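Local structure of putative amidohydrolase/peptidase (Burkholderia cenocepacia, 4WJB) at residues T243-A246 against F247-D250; E263-G266 against R267-A270. The protein is a putative zinc-dependent amidohydrolase of the peptidase M20 family, probably hydrolysing carbon-nitrogen bonds other than peptide bonds. All coordinates share one frame; numbering follows the deposited sequence.

Interaction 1 of 2, residues T243-A246 against F247-D250; sequences TPMA and FRRD
R248 reaches back round a 3-10 turn and grips the carbonyl oxygen of T243 side-on with two nitrogens. The R248 NE to T243 O bond is 3.0 Å and fairly straight (160° at the hydrogen); the bond from R248 NH2 to T243 O is longer, 3.3 Å, and more bent. T243 O lies in the guanidinium plane, while M245 SD sits over the centre of one face, 3.6 Å from R248 CZ. Bends at chi2 and chi3 (-62° and -68°) curl the methionine chain so that its sulfur covers this face. The R248 chain is extended from CG to NE, and its CG packs against T243 CG2 at 3.8 Å. Two i to i+3 backbone hydrogen bonds close the turn, F247 N to P244 O at 2.9 Å and R248 N to M245 O at 3.0 Å.

This buried arginine is the tight part. The F247 ring meets the proline through CD2, 3.5 Å from P244 CD, with P244 CB over one ring face; both residues also face the second subunit, whose R212 makes a cation-pi contact with F247. The loose side is A246, which is exposed, and R249, which folds its NH1 onto R248 O, 3.1 Å away, and barely touches the turn.

The loop lies between strand 238-239 and helix 251-268, within the M20 dimerisation segment of the chain. The two in-plane bonds to T243 O limit the rotation of the guanidinium, and R248 NH1 hydrogen-bonds with T276 OG1 of the second subunit, so one arginine ties the turn's own backbone to the dimer partner.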
# COMPACT_ATOMS: atom_id res chain seq x y z
N THR A 243 11.08 1.25 19.74
CA THR A 243 10.53 -0.10 19.84
C THR A 243 11.47 -1.16 19.28
O THR A 243 11.60 -1.30 18.06
CB THR A 243 9.18 -0.21 19.10
OG1 THR A 243 8.32 0.87 19.46
CG2 THR A 243 8.51 -1.53 19.43
N PRO A 244 12.12 -1.93 20.17
CA PRO A 244 12.97 -3.05 19.75
C PRO A 244 12.20 -4.07 18.92
O PRO A 244 11.00 -4.24 19.14
CB PRO A 244 13.43 -3.66 21.07
CG PRO A 244 13.32 -2.55 22.07
CD PRO A 244 12.12 -1.76 21.63
N MET A 245 12.89 -4.73 18.00
CA MET A 245 12.28 -5.71 17.11
C MET A 245 11.44 -6.74 17.88
O MET A 245 10.33 -7.07 17.48
CB MET A 245 13.36 -6.42 16.30
CG MET A 245 14.31 -5.47 15.59
SD MET A 245 13.49 -4.43 14.37
CE MET A 245 12.99 -5.63 13.13
N ALA A 246 11.97 -7.21 19.00
CA ALA A 246 11.31 -8.25 19.79
C ALA A 246 9.95 -7.82 20.37
O ALA A 246 9.16 -8.67 20.76
CB ALA A 246 12.22 -8.69 20.93
N PHE A 247 9.69 -6.51 20.40
CA PHE A 247 8.43 -6.01 20.95
C PHE A 247 7.38 -5.76 19.87
O PHE A 247 6.22 -5.47 20.17
CB PHE A 247 8.65 -4.70 21.73
CG PHE A 247 9.53 -4.84 22.94
CD1 PHE A 247 9.92 -6.08 23.41
CD2 PHE A 247 9.95 -3.71 23.63
CE1 PHE A 247 10.74 -6.20 24.53
CE2 PHE A 247 10.76 -3.82 24.75
CZ PHE A 247 11.15 -5.06 25.20
N ARG A 248 7.79 -5.86 18.61
CA ARG A 248 6.98 -5.38 17.49
C ARG A 248 5.86 -6.32 17.05
O ARG A 248 6.01 -7.54 17.06
CB ARG A 248 7.89 -5.08 16.30
CG ARG A 248 8.92 -4.00 16.58
CD ARG A 248 9.64 -3.59 15.32
NE ARG A 248 10.52 -2.45 15.54
CZ ARG A 248 11.10 -1.77 14.56
NH1 ARG A 248 10.87 -2.10 13.30
NH2 ARG A 248 11.89 -0.74 14.84
N ARG A 249 4.75 -5.71 16.66
CA ARG A 249 3.64 -6.40 16.01
C ARG A 249 3.41 -5.73 14.67
O ARG A 249 2.42 -5.02 14.48
CB ARG A 249 2.38 -6.36 16.87
CG ARG A 249 2.49 -7.12 18.19
CD ARG A 249 2.74 -8.60 17.95
NE ARG A 249 2.74 -9.38 19.18
CZ ARG A 249 3.83 -9.65 19.90
NH1 ARG A 249 5.02 -9.21 19.51
NH2 ARG A 249 3.73 -10.37 21.01
N ASP A 250 4.34 -5.95 13.75
CA ASP A 250 4.34 -5.26 12.46
C ASP A 250 3.38 -5.92 11.48
O ASP A 250 3.63 -7.02 10.99
CB ASP A 250 5.76 -5.23 11.88
CG ASP A 250 5.91 -4.26 10.72
OD1 ASP A 250 4.98 -4.15 9.90
OD2 ASP A 250 6.99 -3.63 10.62

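Interaction 2 of 2, residues E263-G266 against R267-A270; sequences EVLG and RRYA
The C-terminal turn of helix 251-268, in the dimerisation region of the M20 fold, carries an i to i+4 salt bridge between E263 and R267. The two flat groups are stacked, their planes 14° apart, with E263 CD over the centre of the guanidinium and 3.5 Å from R267 CZ. E263 OE1 is 3.3 Å from R267 NH2 but well out of the guanidinium plane, and no N-H points at it, so the attraction is one of charge alone. Both chains run extended to reach this overlap.

The backbone bond R267 N to E263 O, at 3.0 Å and 164°, is regular; further on, R268 N bonds V264 O at 2.8 Å and, weakly, L265 O. Y269 is the first residue to leave helical angles, and its N still reaches L265 O at 3.3 Å. Its side chain and that of L265 pack on helix 305-326, where Y269 OH hydrogen-bonds with E310 OE1. V253 of the second subunit packs on E263. On the exposed flank, R268 bends at chi3 (-70°) and lays one guanidinium face against L265, whose CD2 is 3.7 Å from R268 NH1.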
# COMPACT_ATOMS: atom_id res chain seq x y z
N GLU A 263 2.37 -15.79 -4.10
CA GLU A 263 3.17 -16.09 -5.29
C GLU A 263 3.60 -17.55 -5.31
O GLU A 263 3.56 -18.20 -6.35
CB GLU A 263 4.41 -15.20 -5.36
CG GLU A 263 5.22 -15.47 -6.63
CD GLU A 263 6.51 -14.68 -6.68
OE1 GLU A 263 6.59 -13.74 -7.51
OE2 GLU A 263 7.43 -15.00 -5.90
N VAL A 264 4.00 -18.07 -4.15
CA VAL A 264 4.37 -19.47 -4.03
C VAL A 264 3.22 -20.39 -4.44
O VAL A 264 3.41 -21.39 -5.15
CB VAL A 264 4.81 -19.81 -2.58
CG1 VAL A 264 4.70 -21.31 -2.31
CG2 VAL A 264 6.22 -19.31 -2.32
N LEU A 265 2.01 -20.03 -4.01
CA LEU A 265 0.83 -20.83 -4.36
C LEU A 265 0.56 -20.83 -5.87
O LEU A 265 0.26 -21.88 -6.44
CB LEU A 265 -0.39 -20.32 -3.59
CG LEU A 265 -0.39 -20.63 -2.09
CD1 LEU A 265 -1.67 -20.14 -1.45
CD2 LEU A 265 -0.20 -22.13 -1.85
N GLY A 266 0.64 -19.66 -6.50
CA GLY A 266 0.43 -19.58 -7.94
C GLY A 266 1.43 -20.43 -8.70
O GLY A 266 1.07 -21.18 -9.61
N ARG A 267 2.69 -20.34 -8.30
CA ARG A 267 3.75 -21.08 -8.96
C ARG A 267 3.69 -22.57 -8.65
O ARG A 267 4.17 -23.40 -9.42
CB ARG A 267 5.12 -20.51 -8.57
CG ARG A 267 5.31 -19.08 -9.03
CD ARG A 267 6.70 -18.56 -8.69
NE ARG A 267 6.93 -17.25 -9.31
CZ ARG A 267 8.07 -16.57 -9.23
NH1 ARG A 267 9.10 -17.07 -8.57
NH2 ARG A 267 8.18 -15.39 -9.83
N ARG A 268 3.09 -22.91 -7.51
CA ARG A 268 2.97 -24.31 -7.11
C ARG A 268 1.98 -25.05 -8.01
O ARG A 268 2.17 -26.24 -8.30
CB ARG A 268 2.53 -24.42 -5.65
CG ARG A 268 2.49 -25.86 -5.13
CD ARG A 268 1.83 -25.94 -3.77
NE ARG A 268 2.64 -25.34 -2.71
CZ ARG A 268 2.22 -25.17 -1.46
NH1 ARG A 268 0.99 -25.55 -1.12
NH2 ARG A 268 3.01 -24.62 -0.56
N TYR A 269 0.93 -24.36 -8.44
CA TYR A 269 -0.08 -24.97 -9.29
C TYR A 269 0.03 -24.50 -10.74
O TYR A 269 -0.97 -24.28 -11.42
CB TYR A 269 -1.48 -24.66 -8.75
CG TYR A 269 -1.79 -25.33 -7.43
CD1 TYR A 269 -1.46 -24.72 -6.23
CD2 TYR A 269 -2.40 -26.57 -7.39
CE1 TYR A 269 -1.74 -25.34 -5.02
CE2 TYR A 269 -2.69 -27.19 -6.20
CZ TYR A 269 -2.35 -26.57 -5.01
OH TYR A 269 -2.64 -27.20 -3.82
N ALA A 270 1.27 -24.35 -11.21
CA ALA A 270 1.55 -24.02 -12.60
C ALA A 270 1.09 -25.16 -13.50
O ALA A 270 1.05 -26.31 -13.07
CB ALA A 270 3.04 -23.74 -12.79

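Helix 251-268 connects the two sites: interaction 1 lies in the loop leading into it, with D250 as its N-cap, and interaction 2 at its C-terminal end. Within one chain their nearest atoms are about 17 Å apart. Interaction 1 is a surface contact far from the chain's centre; interaction 2 is partly buried, with one flank on helix 305-326. Both use an arginine face, covered by a sulfur in the first and by a carboxylate in the second, but only the first adds in-plane N-H bonds to a backbone oxygen. Each also touches the second subunit: R267 packs on M245 of the second subunit, so interaction 2 of one subunit meets interaction 1 of the other.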